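Local coordinates for Alpha/beta hydrolase fold protein (Ochrobactrum, PDB 4G9E) that hydrolyses N-acyl homoserine lactones, opening the lactone ring, and is held here with the ring-opened N-butanoyl-L-homoserine, at residues Lys50-Ile55 with Tyr261-Ile266; Tyr75-Tyr80 with Glu190-Gly195; Gly104-Ile109 with Gly198-Ile203. All blocks are in the same frame, centred on the assembly; numbering follows the deposited sequence. Where two conformers were deposited one is given.

Interaction 1: Lys50-Ile55 with Tyr261-Ile266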
loop_
_atom_site.group_PDB
_atom_site.type_symbol
_atom_site.label_atom_id
_atom_site.label_comp_id
_atom_site.label_asym_id
_atom_site.label_seq_id
_atom_site.Cartn_x
_atom_site.Cartn_y
_atom_site.Cartn_z
ATOM N N LYS A 50 14.666 -11.947 3.233
ATOM C CA LYS A 50 15.519 -13.131 3.267
ATOM C C LYS A 50 14.732 -14.410 3.507
ATOM O O LYS A 50 15.094 -15.419 2.996
ATOM C CB LYS A 50 16.658 -12.980 4.315
ATOM C CG LYS A 50 17.632 -11.836 3.960
ATOM C CD LYS A 50 18.563 -11.476 5.138
ATOM C CE LYS A 50 19.481 -10.263 4.964
ATOM N NZ LYS A 50 20.717 -10.464 5.750
ATOM N N LYS A 51 13.638 -14.314 4.248
ATOM C CA LYS A 51 12.835 -15.499 4.519
ATOM C C LYS A 51 11.714 -15.692 3.509
ATOM O O LYS A 51 11.537 -16.782 2.953
ATOM C CB LYS A 51 12.222 -15.437 5.911
ATOM C CG LYS A 51 11.329 -16.627 6.174
ATOM C CD LYS A 51 11.011 -16.778 7.631
ATOM C CE LYS A 51 10.136 -17.988 7.843
ATOM N NZ LYS A 51 10.086 -18.359 9.277
ATOM N N TRP A 52 10.954 -14.625 3.289
ATOM C CA TRP A 52 9.744 -14.693 2.494
ATOM C C TRP A 52 9.988 -14.093 1.126
ATOM O O TRP A 52 10.888 -13.273 0.951
ATOM C CB TRP A 52 8.615 -13.972 3.234
ATOM C CG TRP A 52 8.122 -14.738 4.448
ATOM C CD1 TRP A 52 7.408 -15.905 4.435
ATOM C CD2 TRP A 52 8.296 -14.388 5.836
ATOM N NE1 TRP A 52 7.143 -16.310 5.721
ATOM C CE2 TRP A 52 7.658 -15.388 6.595
ATOM C CE3 TRP A 52 8.915 -13.321 6.507
ATOM C CZ2 TRP A 52 7.615 -15.351 7.985
ATOM C CZ3 TRP A 52 8.878 -13.296 7.892
ATOM C CH2 TRP A 52 8.241 -14.309 8.616
ATOM N N ARG A 53 9.198 -14.525 0.147
ATOM C CA ARG A 53 9.315 -13.990 -1.202
ATOM C C ARG A 53 8.586 -12.651 -1.270
ATOM O O ARG A 53 7.373 -12.596 -1.462
ATOM C CB ARG A 53 8.748 -14.977 -2.215
ATOM C CG ARG A 53 8.861 -14.520 -3.653
ATOM C CD ARG A 53 8.319 -15.592 -4.570
ATOM N NE ARG A 53 8.463 -15.256 -5.980
ATOM C CZ ARG A 53 8.168 -16.100 -6.963
ATOM N NH1 ARG A 53 7.708 -17.307 -6.669
ATOM N NH2 ARG A 53 8.323 -15.741 -8.230
ATOM N N VAL A 54 9.336 -11.572 -1.083
ATOM C CA VAL A 54 8.759 -10.234 -1.096
ATOM C C VAL A 54 8.703 -9.719 -2.531
ATOM O O VAL A 54 9.706 -9.751 -3.249
ATOM C CB VAL A 54 9.577 -9.271 -0.223
ATOM C CG1 VAL A 54 9.057 -7.845 -0.349
ATOM C CG2 VAL A 54 9.549 -9.728 1.231
ATOM N N ILE A 55 7.518 -9.269 -2.939
ATOM C CA ILE A 55 7.261 -8.782 -4.291
ATOM C C ILE A 55 6.806 -7.339 -4.169
ATOM O O ILE A 55 5.792 -7.069 -3.534
ATOM C CB ILE A 55 6.158 -9.625 -4.952
ATOM C CG1 ILE A 55 6.558 -11.105 -4.957
ATOM C CG2 ILE A 55 5.865 -9.116 -6.354
ATOM C CD1 ILE A 55 5.426 -12.062 -5.217
ATOM N N TYR A 261 5.768 -6.873 13.638
ATOM C CA TYR A 261 4.366 -7.059 13.281
ATOM C C TYR A 261 4.203 -7.796 11.953
ATOM O O TYR A 261 3.406 -8.723 11.847
ATOM C CB TYR A 261 3.638 -5.719 13.196
ATOM C CG TYR A 261 3.398 -5.059 14.524
ATOM C CD1 TYR A 261 2.426 -5.532 15.395
ATOM C CD2 TYR A 261 4.133 -3.947 14.907
ATOM C CE1 TYR A 261 2.201 -4.921 16.618
ATOM C CE2 TYR A 261 3.910 -3.328 16.122
ATOM C CZ TYR A 261 2.940 -3.819 16.970
ATOM O OH TYR A 261 2.716 -3.214 18.183
ATOM N N LEU A 262 4.929 -7.363 10.927
ATOM C CA LEU A 262 4.764 -7.947 9.609
ATOM C C LEU A 262 5.155 -9.422 9.612
ATOM O O LEU A 262 4.435 -10.250 9.062
ATOM C CB LEU A 262 5.568 -7.160 8.575
ATOM C CG LEU A 262 5.496 -7.687 7.142
ATOM C CD1 LEU A 262 4.053 -7.779 6.648
ATOM C CD2 LEU A 262 6.353 -6.830 6.219
ATOM N N ALA A 263 6.292 -9.747 10.222
ATOM C CA ALA A 263 6.723 -11.138 10.292
ATOM C C ALA A 263 5.710 -12.006 11.034
ATOM O O ALA A 263 5.420 -13.134 10.620
ATOM C CB ALA A 263 8.096 -11.243 10.950
ATOM N N ARG A 264 5.195 -11.501 12.147
ATOM C CA ARG A 264 4.243 -12.268 12.935
ATOM C C ARG A 264 2.956 -12.487 12.144
ATOM O O ARG A 264 2.391 -13.578 12.152
ATOM C CB ARG A 264 3.966 -11.604 14.284
ATOM C CG ARG A 264 3.200 -12.490 15.248
ATOM C CD ARG A 264 3.219 -11.923 16.653
ATOM N NE ARG A 264 2.479 -10.673 16.832
ATOM C CZ ARG A 264 3.033 -9.499 17.125
ATOM N NH1 ARG A 264 2.264 -8.440 17.324
ATOM N NH2 ARG A 264 4.350 -9.376 17.223
ATOM N N PHE A 265 2.512 -11.454 11.442
ATOM C CA PHE A 265 1.317 -11.550 10.621
ATOM C C PHE A 265 1.508 -12.567 9.494
ATOM O O PHE A 265 0.636 -13.409 9.258
ATOM C CB PHE A 265 0.967 -10.175 10.052
ATOM C CG PHE A 265 -0.327 -10.149 9.300
ATOM C CD1 PHE A 265 -1.512 -10.500 9.925
ATOM C CD2 PHE A 265 -0.365 -9.749 7.970
ATOM C CE1 PHE A 265 -2.719 -10.465 9.232
ATOM C CE2 PHE A 265 -1.570 -9.712 7.271
ATOM C CZ PHE A 265 -2.743 -10.055 7.909
ATOM N N ILE A 266 2.641 -12.516 8.797
ATOM C CA ILE A 266 2.892 -13.480 7.732
ATOM C C ILE A 266 2.908 -14.903 8.295
ATOM O O ILE A 266 2.267 -15.804 7.748
ATOM C CB ILE A 266 4.201 -13.201 6.976
ATOM C CG1 ILE A 266 4.143 -11.847 6.265
ATOM C CG2 ILE A 266 4.480 -14.313 5.975
ATOM C CD1 ILE A 266 5.503 -11.364 5.787
#
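The indole of Trp52 has Ile266 over one face; in the conformer given, Lys51 CD lies over the opposite face toward the rim, a cover that is uncertain because Lys51 has two conformers. Ile266 CG2 stands 3.3 Å above the Trp52 ring plane and 3.5 Å from the centroid of the five-membered ring, only 17° off its normal, which satisfies a CH-pi contact. The closest ring atom is Trp52 NE1, 3.3 Å from Ile266 CG2. The far corner of the six-membered ring reaches Ala263 instead: Trp52 CZ3 lies 3.8 Å from Ala263 CB, and Trp52 CH2 is 3.7 Å from Ala263 O, which approaches obliquely. In the alpha/beta-hydrolase fold this joins helix 255-270 to the central sheet near the passage from helix 47-51 into the following strand; Trp52 is the first residue to leave helical geometry there. With chi1 of Ile266 at -63°, CG1 lies anti to the carbonyl carbon and CG2 anti to the backbone N, which brings the CG2 methyl over the pyrrole, while Ile266 CD1 runs along the indole to within 4.0 Å of Trp52 CE3. Both side chains also touch strand 24-30, Trp52 at Ala25 and Ile266 at Leu27, while Ala263 rests on Ile48 of helix 47-51.

Interaction 2: Tyr75-Tyr80 with Glu190-Gly195; sequences YSMEGY and EKFGSG. With C4L (N-butanoyl-L-homoserine), chain C.
Met77 and Phe192 make the apolar part of this contact through a Met-aromatic pair in which the terminal methyl does most of the touching. Met77 CE sits over the middle of the Phe192 ring, 3.4 Å from the centroid and 13° off the normal, so it qualifies as CH-pi. The sulfur is nearer the rim: Met77 SD is 3.3 Å from Phe192 CD1 and approaches the ring obliquely. In Phe192, CG anti to the backbone N (chi1 177°) carries the ring out from helix 182-194 to where Met77 can lie over it. The polar part runs through solvent. Lys191, extended beyond CG, lays its CD 3.9 Å from Ser76 CB and ends at a water, Lys191 NZ giving a 2.8 Å bond to it; that water in turn donates weakly to Tyr75 O. Capping forms a third group: Ser76 OG accepts from Gly79 N at 2.8 Å, closing the first turn of helix 77-91, while Gly195, with positive phi, ends helix 182-194 in a Schellman motif. The same hydrophobic pair meets the ligand, with Met77 CE 3.7 Å from C4L C7 and Phe192 CE2 3.8 Å from C4L C8. Without the Phe192 ring, as with an alanine here, the Met77 methyl is likely to lose its aromatic platform, and a gap would probably open beside the end of the acyl chain. Met77 and Phe192 thus line the acyl end of the N-butanoyl-L-homoserine pocket, where helix 182-194, from the segment between strands 120-124 and 211-216 that commonly carries the cap in alpha/beta hydrolases, meets helix 77-91.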
loop_
_atom_site.group_PDB
_atom_site.type_symbol
_atom_site.label_atom_id
_atom_site.label_comp_id
_atom_site.label_asym_id
_atom_site.label_seq_id
_atom_site.Cartn_x
_atom_site.Cartn_y
_atom_site.Cartn_z
ATOM N N TYR A 75 -5.842 4.525 -13.256
ATOM C CA TYR A 75 -5.504 5.401 -12.141
ATOM C C TYR A 75 -6.687 5.571 -11.193
ATOM O O TYR A 75 -7.357 6.609 -11.177
ATOM C CB TYR A 75 -5.026 6.754 -12.653
ATOM C CG TYR A 75 -3.730 6.743 -13.435
ATOM C CD1 TYR A 75 -2.767 5.754 -13.250
ATOM C CD2 TYR A 75 -3.449 7.767 -14.328
ATOM C CE1 TYR A 75 -1.573 5.787 -13.956
ATOM C CE2 TYR A 75 -2.266 7.811 -15.030
ATOM C CZ TYR A 75 -1.323 6.822 -14.836
ATOM O OH TYR A 75 -0.134 6.838 -15.527
ATOM N N SER A 76 -6.951 4.523 -10.425
ATOM C CA SER A 76 -7.986 4.542 -9.405
ATOM C C SER A 76 -7.685 3.398 -8.462
ATOM O O SER A 76 -6.972 2.464 -8.820
ATOM C CB SER A 76 -9.377 4.359 -10.013
ATOM O OG SER A 76 -9.539 3.042 -10.511
ATOM N N MET A 77 -8.234 3.450 -7.261
ATOM C CA MET A 77 -7.975 2.371 -6.324
ATOM C C MET A 77 -8.357 1.007 -6.911
ATOM O O MET A 77 -7.612 0.034 -6.787
ATOM C CB MET A 77 -8.669 2.653 -4.996
ATOM C CG MET A 77 -8.011 3.807 -4.251
ATOM S SD MET A 77 -9.102 4.524 -3.038
ATOM C CE MET A 77 -7.991 5.703 -2.267
ATOM N N GLU A 78 -9.512 0.943 -7.571
ATOM C CA GLU A 78 -9.968 -0.304 -8.170
ATOM C C GLU A 78 -9.159 -0.665 -9.424
ATOM O O GLU A 78 -8.901 -1.843 -9.668
ATOM C CB GLU A 78 -11.477 -0.262 -8.435
ATOM C CG GLU A 78 -11.941 0.775 -9.455
ATOM C CD GLU A 78 -12.262 2.152 -8.872
ATOM O OE1 GLU A 78 -11.730 2.542 -7.806
ATOM O OE2 GLU A 78 -13.058 2.860 -9.514
ATOM N N GLY A 79 -8.748 0.329 -10.211
ATOM C CA GLY A 79 -7.918 0.076 -11.374
ATOM C C GLY A 79 -6.549 -0.457 -11.011
ATOM O O GLY A 79 -6.030 -1.374 -11.663
ATOM N N TYR A 80 -5.948 0.124 -9.981
ATOM C CA TYR A 80 -4.678 -0.381 -9.475
ATOM C C TYR A 80 -4.837 -1.804 -8.926
ATOM O O TYR A 80 -3.946 -2.639 -9.078
ATOM C CB TYR A 80 -4.163 0.519 -8.367
ATOM C CG TYR A 80 -3.668 1.897 -8.780
ATOM C CD1 TYR A 80 -2.778 2.069 -9.834
ATOM C CD2 TYR A 80 -4.073 3.017 -8.070
ATOM C CE1 TYR A 80 -2.305 3.346 -10.169
ATOM C CE2 TYR A 80 -3.621 4.284 -8.398
ATOM C CZ TYR A 80 -2.732 4.439 -9.435
ATOM O OH TYR A 80 -2.274 5.693 -9.747
ATOM N N GLU A 190 -10.156 11.993 -7.238
ATOM C CA GLU A 190 -11.523 12.305 -7.642
ATOM C C GLU A 190 -12.414 11.068 -7.598
ATOM O O GLU A 190 -13.538 11.118 -7.094
ATOM C CB GLU A 190 -11.542 12.918 -9.040
ATOM C CG GLU A 190 -11.077 14.362 -9.082
ATOM C CD GLU A 190 -11.064 14.941 -10.481
ATOM O OE1 GLU A 190 -11.210 14.169 -11.451
ATOM O OE2 GLU A 190 -10.902 16.174 -10.605
ATOM N N LYS A 191 -11.907 9.954 -8.112
ATOM C CA LYS A 191 -12.693 8.725 -8.152
ATOM C C LYS A 191 -12.927 8.143 -6.751
ATOM O O LYS A 191 -13.985 7.581 -6.473
ATOM C CB LYS A 191 -12.048 7.717 -9.102
ATOM C CG LYS A 191 -12.150 8.151 -10.556
ATOM C CD LYS A 191 -11.636 7.104 -11.509
ATOM C CE LYS A 191 -11.957 7.478 -12.942
ATOM N NZ LYS A 191 -11.491 6.428 -13.877
ATOM N N PHE A 192 -11.946 8.307 -5.872
ATOM C CA PHE A 192 -12.048 7.889 -4.474
ATOM C C PHE A 192 -13.184 8.645 -3.794
ATOM O O PHE A 192 -14.068 8.044 -3.181
ATOM C CB PHE A 192 -10.694 8.156 -3.800
ATOM C CG PHE A 192 -10.628 7.855 -2.318
ATOM C CD1 PHE A 192 -11.206 6.723 -1.767
ATOM C CD2 PHE A 192 -9.897 8.689 -1.490
ATOM C CE1 PHE A 192 -11.067 6.448 -0.395
ATOM C CE2 PHE A 192 -9.763 8.425 -0.140
ATOM C CZ PHE A 192 -10.343 7.307 0.408
ATOM N N GLY A 193 -13.169 9.974 -3.917
ATOM C CA GLY A 193 -14.197 10.813 -3.327
ATOM C C GLY A 193 -15.571 10.572 -3.919
ATOM O O GLY A 193 -16.581 10.825 -3.264
ATOM N N SER A 194 -15.616 10.066 -5.149
ATOM C CA SER A 194 -16.875 9.775 -5.825
ATOM C C SER A 194 -17.375 8.347 -5.584
ATOM O O SER A 194 -18.472 7.999 -5.988
ATOM C CB SER A 194 -16.731 10.026 -7.328
ATOM O OG SER A 194 -16.639 11.412 -7.603
ATOM N N GLY A 195 -16.566 7.510 -4.943
ATOM C CA GLY A 195 -16.987 6.145 -4.676
ATOM C C GLY A 195 -17.171 5.286 -5.918
ATOM O O GLY A 195 -18.092 4.464 -5.996
HETATM O O1 C4L C . 0.646 8.088 1.084
HETATM C C4 C4L C . -0.401 7.914 0.415
HETATM O O2 C4L C . -0.562 6.958 -0.376
HETATM C C3 C4L C . -1.528 8.913 0.539
HETATM C C2 C4L C . -1.494 9.632 1.893
HETATM C C1 C4L C . -2.273 10.937 1.873
HETATM O O3 C4L C . -1.567 11.920 1.100
HETATM N N1 C4L C . -2.847 8.286 0.394
HETATM C C5 C4L C . -3.587 8.419 -0.710
HETATM O O4 C4L C . -3.240 9.081 -1.680
HETATM C C6 C4L C . -4.926 7.716 -0.720
HETATM C C7 C4L C . -6.001 8.686 -1.200
HETATM C C8 C4L C . -6.200 9.857 -0.247
HETATM O O HOH W 1 -8.760 6.017 -13.620
HETATM O O HOH W 2 -9.959 3.495 -12.960
#

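Interaction 3: Gly104-Ile109 with Gly198-Ile203; sequences GGHIGI and GNQRDI
His106 and Gln200 are joined by a nearly straight hydrogen bond: His106 ND1 donates to Gln200 OE1 over 2.8 Å with an N-H...O angle of 175°. The oxygen lies in the imidazole plane, and the donor falls in the carbonyl plane on a lone pair, although ring and amide are turned 44° against each other. The straight, in-plane bond probably holds the turn of the imidazole, together with the packing of Met77 and Phe192, and the other end of the amide is secured too, since Gln200 NE2 binds Glu110. Beside it the packing is apolar and close. Ile109 CG2, anti to the backbone N, projects between two residues of the facing helix, reaching Gln200 CG at 3.8 Å and Ile203 CG2 at 3.7 Å. The outward side of 198-203 is built differently, from partly exposed polar groups bonded to one another and, through Arg201 NH1, to Glu132 and Glu133. Asn199 caps the helix, its OD1 taking Asp202 N at 3.1 Å from above the carbonyl plane, and Arg201 NE forms a salt bridge with Asp202 OD1 at 3.3 Å. Helix 103-111 follows strand 97-101, and the Gly100, Ser102 and Gly104 pattern at that junction is consistent with the nucleophile elbow of alpha/beta hydrolases. Met77 of helix 77-91 touches both His106 and Gln200, His106 also meets the bound product, and helix 200-206 leads on toward strand 211-216.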
loop_
_atom_site.group_PDB
_atom_site.type_symbol
_atom_site.label_atom_id
_atom_site.label_comp_id
_atom_site.label_asym_id
_atom_site.label_seq_id
_atom_site.Cartn_x
_atom_site.Cartn_y
_atom_site.Cartn_z
ATOM N N GLY A 104 -1.682 2.174 -1.251
ATOM C CA GLY A 104 -1.543 0.736 -1.413
ATOM C C GLY A 104 -2.464 -0.095 -0.531
ATOM O O GLY A 104 -2.888 -1.189 -0.922
ATOM N N GLY A 105 -2.760 0.405 0.667
ATOM C CA GLY A 105 -3.735 -0.229 1.536
ATOM C C GLY A 105 -5.142 -0.164 0.966
ATOM O O GLY A 105 -5.886 -1.140 1.036
ATOM N N HIS A 106 -5.515 0.990 0.413
ATOM C CA HIS A 106 -6.814 1.115 -0.247
ATOM C C HIS A 106 -6.905 0.154 -1.441
ATOM O O HIS A 106 -7.944 -0.461 -1.685
ATOM C CB HIS A 106 -7.043 2.561 -0.704
ATOM C CG HIS A 106 -7.092 3.548 0.421
ATOM N ND1 HIS A 106 -8.190 3.701 1.242
ATOM C CD2 HIS A 106 -6.163 4.426 0.872
ATOM C CE1 HIS A 106 -7.936 4.635 2.144
ATOM N NE2 HIS A 106 -6.710 5.088 1.945
ATOM N N ILE A 107 -5.817 0.052 -2.197
ATOM C CA ILE A 107 -5.724 -0.895 -3.297
ATOM C C ILE A 107 -5.893 -2.329 -2.787
ATOM O O ILE A 107 -6.647 -3.123 -3.355
ATOM C CB ILE A 107 -4.393 -0.725 -4.061
ATOM C CG1 ILE A 107 -4.338 0.666 -4.710
ATOM C CG2 ILE A 107 -4.192 -1.849 -5.078
ATOM C CD1 ILE A 107 -2.972 1.049 -5.219
ATOM N N GLY A 108 -5.207 -2.657 -1.695
ATOM C CA GLY A 108 -5.341 -3.974 -1.094
ATOM C C GLY A 108 -6.771 -4.314 -0.706
ATOM O O GLY A 108 -7.233 -5.438 -0.890
ATOM N N ILE A 109 -7.487 -3.330 -0.169
ATOM C CA ILE A 109 -8.893 -3.524 0.168
ATOM C C ILE A 109 -9.712 -3.848 -1.096
ATOM O O ILE A 109 -10.549 -4.757 -1.093
ATOM C CB ILE A 109 -9.466 -2.297 0.921
ATOM C CG1 ILE A 109 -8.781 -2.129 2.285
ATOM C CG2 ILE A 109 -10.988 -2.420 1.076
ATOM C CD1 ILE A 109 -9.097 -0.808 2.961
ATOM N N GLY A 198 -15.583 -0.193 -4.796
ATOM C CA GLY A 198 -16.345 -0.767 -3.703
ATOM C C GLY A 198 -16.190 0.033 -2.423
ATOM O O GLY A 198 -15.099 0.502 -2.105
ATOM N N ASN A 199 -17.283 0.174 -1.681
ATOM C CA ASN A 199 -17.303 0.891 -0.407
ATOM C C ASN A 199 -16.369 0.186 0.574
ATOM O O ASN A 199 -16.615 -0.958 0.980
ATOM C CB ASN A 199 -18.746 0.924 0.111
ATOM C CG ASN A 199 -18.887 1.637 1.435
ATOM O OD1 ASN A 199 -18.065 1.481 2.336
ATOM N ND2 ASN A 199 -19.951 2.419 1.567
ATOM N N GLN A 200 -15.281 0.856 0.941
ATOM C CA GLN A 200 -14.220 0.208 1.706
ATOM C C GLN A 200 -14.595 -0.067 3.153
ATOM O O GLN A 200 -14.101 -1.015 3.765
ATOM C CB GLN A 200 -12.937 1.029 1.623
ATOM C CG GLN A 200 -12.370 1.014 0.215
ATOM C CD GLN A 200 -11.236 1.981 0.022
ATOM O OE1 GLN A 200 -10.609 2.415 0.986
ATOM N NE2 GLN A 200 -10.966 2.335 -1.231
ATOM N N ARG A 201 -15.460 0.768 3.708
ATOM C CA ARG A 201 -15.965 0.529 5.045
ATOM C C ARG A 201 -16.698 -0.805 5.087
ATOM O O ARG A 201 -16.450 -1.642 5.960
ATOM C CB ARG A 201 -16.889 1.657 5.482
ATOM C CG ARG A 201 -17.528 1.432 6.831
ATOM C CD ARG A 201 -18.639 2.433 7.050
ATOM N NE ARG A 201 -19.673 2.257 6.037
ATOM C CZ ARG A 201 -20.397 3.246 5.528
ATOM N NH1 ARG A 201 -20.205 4.491 5.941
ATOM N NH2 ARG A 201 -21.315 2.990 4.606
ATOM N N ASP A 202 -17.597 -1.008 4.128
ATOM C CA ASP A 202 -18.362 -2.242 4.096
ATOM C C ASP A 202 -17.480 -3.442 3.761
ATOM O O ASP A 202 -17.643 -4.518 4.337
ATOM C CB ASP A 202 -19.522 -2.148 3.106
ATOM C CG ASP A 202 -20.541 -1.087 3.494
ATOM O OD1 ASP A 202 -20.508 -0.603 4.645
ATOM O OD2 ASP A 202 -21.380 -0.737 2.646
ATOM N N ILE A 203 -16.533 -3.264 2.843
ATOM C CA ILE A 203 -15.663 -4.369 2.468
ATOM C C ILE A 203 -14.889 -4.895 3.674
ATOM O O ILE A 203 -14.856 -6.104 3.900
ATOM C CB ILE A 203 -14.684 -3.982 1.355
ATOM C CG1 ILE A 203 -15.434 -3.835 0.036
ATOM C CG2 ILE A 203 -13.594 -5.028 1.204
ATOM C CD1 ILE A 203 -14.653 -3.100 -1.030
#

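How the interactions relate
All three contacts are largely buried, but they serve different parts of the fold. Interaction 1 packs the late helix 255-270 against the sheet on the far side of the chain's centre from interaction 2, with centres about 28 Å apart, and it is apolar, with nothing of the ligand in it. Interactions 2 and 3 are about 10 Å apart between centres and touch: Met77 CE lies 3.6 Å from His106 CG, and Tyr80 CB 3.4 Å from Ile107 CD1. They share the ligand pocket and are tied by helices 77-91 and 103-111. Interaction 2 relies on sulfur, ring and water, whereas interaction 3 adds a direct side-chain hydrogen bond. Both are nested within the chain loop closed by interaction 1.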